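Long-range contact in FKBP-type peptidyl-prolyl cis-trans isomerase 3 (Arabidopsis thaliana, PDB 1U79), which catalyses the cis-trans isomerisation of peptidyl-proline bonds in the chloroplast thylakoid lumen, speeding protein folding, and regulates accumulation of the Rieske protein: residues E65-W70 with L91-E96. Residues are numbered along the deposited sequence; the frame is centred on the assembly and turned at random.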
loop_
_atom_site.group_PDB
_atom_site.type_symbol
_atom_site.label_atom_id
_atom_site.label_comp_id
_atom_site.label_asym_id
_atom_site.label_seq_id
_atom_site.Cartn_x
_atom_site.Cartn_y
_atom_site.Cartn_z
ATOM N N GLU A 65 -10.328 4.649 -3.390
ATOM C CA GLU A 65 -9.655 5.869 -3.803
ATOM C C GLU A 65 -8.224 5.519 -4.171
ATOM O O GLU A 65 -7.507 6.319 -4.778
ATOM C CB GLU A 65 -9.677 6.879 -2.660
ATOM C CG GLU A 65 -9.930 8.303 -3.100
ATOM C CD GLU A 65 -10.227 9.207 -1.927
ATOM O OE1 GLU A 65 -9.313 9.447 -1.119
ATOM O OE2 GLU A 65 -11.381 9.668 -1.812
ATOM N N VAL A 66 -7.825 4.304 -3.806
ATOM C CA VAL A 66 -6.481 3.797 -4.075
ATOM C C VAL A 66 -6.587 2.333 -4.504
ATOM O O VAL A 66 -7.668 1.736 -4.443
ATOM C CB VAL A 66 -5.615 3.866 -2.810
ATOM C CG1 VAL A 66 -5.219 5.305 -2.520
ATOM C CG2 VAL A 66 -6.392 3.295 -1.638
ATOM N N ILE A 67 -5.477 1.741 -4.932
ATOM C CA ILE A 67 -5.534 0.343 -5.348
ATOM C C ILE A 67 -6.074 -0.541 -4.227
ATOM O O ILE A 67 -5.893 -0.245 -3.039
ATOM C CB ILE A 67 -4.156 -0.186 -5.801
ATOM C CG1 ILE A 67 -3.095 0.070 -4.729
ATOM C CG2 ILE A 67 -3.750 0.501 -7.109
ATOM C CD1 ILE A 67 -1.715 -0.496 -5.108
ATOM N N LYS A 68 -6.755 -1.611 -4.617
ATOM C CA LYS A 68 -7.348 -2.543 -3.667
ATOM C C LYS A 68 -6.344 -3.029 -2.609
ATOM O O LYS A 68 -6.691 -3.216 -1.440
ATOM C CB LYS A 68 -7.949 -3.726 -4.433
ATOM C CG LYS A 68 -9.112 -4.385 -3.710
ATOM C CD LYS A 68 -9.894 -5.304 -4.635
ATOM C CE LYS A 68 -11.175 -5.774 -3.969
ATOM N NZ LYS A 68 -11.952 -6.710 -4.845
ATOM N N GLY A 69 -5.098 -3.231 -3.019
ATOM C CA GLY A 69 -4.077 -3.677 -2.085
ATOM C C GLY A 69 -3.854 -2.706 -0.936
ATOM O O GLY A 69 -3.473 -3.118 0.166
ATOM N N TRP A 70 -4.076 -1.414 -1.183
ATOM C CA TRP A 70 -3.898 -0.414 -0.136
ATOM C C TRP A 70 -5.120 -0.435 0.780
ATOM O O TRP A 70 -4.991 -0.400 2.002
ATOM C CB TRP A 70 -3.700 0.983 -0.739
ATOM C CG TRP A 70 -2.246 1.394 -0.902
ATOM C CD1 TRP A 70 -1.232 0.659 -1.456
ATOM C CD2 TRP A 70 -1.671 2.645 -0.517
ATOM N NE1 TRP A 70 -0.058 1.382 -1.439
ATOM C CE2 TRP A 70 -0.302 2.606 -0.868
ATOM C CE3 TRP A 70 -2.182 3.800 0.095
ATOM C CZ2 TRP A 70 0.565 3.680 -0.627
ATOM C CZ3 TRP A 70 -1.326 4.866 0.335
ATOM C CH2 TRP A 70 0.039 4.798 -0.028
ATOM N N LEU A 91 4.035 -3.884 2.552
ATOM C CA LEU A 91 3.019 -4.641 1.841
ATOM C C LEU A 91 3.555 -5.185 0.529
ATOM O O LEU A 91 4.264 -4.480 -0.197
ATOM C CB LEU A 91 1.805 -3.759 1.512
ATOM C CG LEU A 91 0.837 -3.242 2.576
ATOM C CD1 LEU A 91 -0.172 -2.326 1.875
ATOM C CD2 LEU A 91 0.111 -4.413 3.273
ATOM N N ARG A 92 3.211 -6.437 0.238
ATOM C CA ARG A 92 3.583 -7.084 -1.018
ATOM C C ARG A 92 2.242 -7.290 -1.701
ATOM O O ARG A 92 1.398 -8.055 -1.215
ATOM C CB ARG A 92 4.267 -8.428 -0.787
ATOM C CG ARG A 92 4.676 -9.114 -2.087
ATOM C CD ARG A 92 5.824 -10.112 -1.868
ATOM N NE ARG A 92 6.233 -10.747 -3.125
ATOM C CZ ARG A 92 5.562 -11.743 -3.688
ATOM N NH1 ARG A 92 4.476 -12.205 -3.100
ATOM N NH2 ARG A 92 5.956 -12.269 -4.833
ATOM N N ILE A 93 2.058 -6.617 -2.836
ATOM C CA ILE A 93 0.781 -6.648 -3.539
ATOM C C ILE A 93 0.815 -7.317 -4.900
ATOM O O ILE A 93 1.491 -6.848 -5.806
ATOM C CB ILE A 93 0.252 -5.198 -3.736
ATOM C CG1 ILE A 93 0.252 -4.461 -2.389
ATOM C CG2 ILE A 93 -1.155 -5.231 -4.353
ATOM C CD1 ILE A 93 -0.247 -3.033 -2.452
ATOM N N PRO A 94 0.072 -8.423 -5.065
ATOM C CA PRO A 94 0.060 -9.108 -6.360
ATOM C C PRO A 94 -0.595 -8.148 -7.351
ATOM O O PRO A 94 -1.402 -7.317 -6.954
ATOM C CB PRO A 94 -0.811 -10.339 -6.104
ATOM C CG PRO A 94 -0.707 -10.561 -4.634
ATOM C CD PRO A 94 -0.730 -9.154 -4.072
ATOM N N PRO A 95 -0.264 -8.259 -8.650
ATOM C CA PRO A 95 -0.823 -7.388 -9.691
ATOM C C PRO A 95 -2.346 -7.295 -9.679
ATOM O O PRO A 95 -2.903 -6.241 -9.963
ATOM C CB PRO A 95 -0.310 -8.019 -10.982
ATOM C CG PRO A 95 0.975 -8.644 -10.561
ATOM C CD PRO A 95 0.641 -9.260 -9.235
ATOM N N GLU A 96 -3.007 -8.407 -9.369
ATOM C CA GLU A 96 -4.471 -8.464 -9.321
ATOM C C GLU A 96 -5.062 -7.392 -8.397
ATOM O O GLU A 96 -6.160 -6.893 -8.641
ATOM C CB GLU A 96 -4.922 -9.861 -8.854
ATOM C CG GLU A 96 -4.452 -10.213 -7.441
ATOM C CD GLU A 96 -4.541 -11.701 -7.116
ATOM O OE1 GLU A 96 -3.966 -12.515 -7.870
ATOM O OE2 GLU A 96 -5.175 -12.056 -6.098
#
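Gly69, in the first turn of helix 68-75, faces Ile93 at the end of strand 88-93, their CA atoms 5.9 Å apart. Ile67 is the N-cap residue, and its O accepts the N-H of Trp70, N to O 2.8 Å, closing the turn. No hydrogen bond joins the two segments, though just beyond them a backbone bond ties Gly69 to Leu97; the contact is apolar and buried. Ile93 carries most of it. With CG1 beside the backbone N and anti to the carbonyl carbon (chi1 -52°), Ile93 reaches the glycine backbone, its CD1 3.9 Å and its CG2 4.0 Å from Gly69 CA. Both branches therefore rest against the bare CA of Gly69. The same CD1 meets Ile67 CD1 at 4.0 Å and touches the edge of the Trp70 indole, near the ring plane, 3.9 Å from Trp70 CD1. Two residues earlier on the same strand, Leu91 CD1 packs against Gly69 O at 3.8 Å. Tyr37 and Phe121 meet the Trp70 ring edge-to-face. This is the FKBP fold, a curled antiparallel sheet wrapped against a short helix; as in other FKBPs, the tryptophan at the helix start probably forms the floor of the proline-binding pocket.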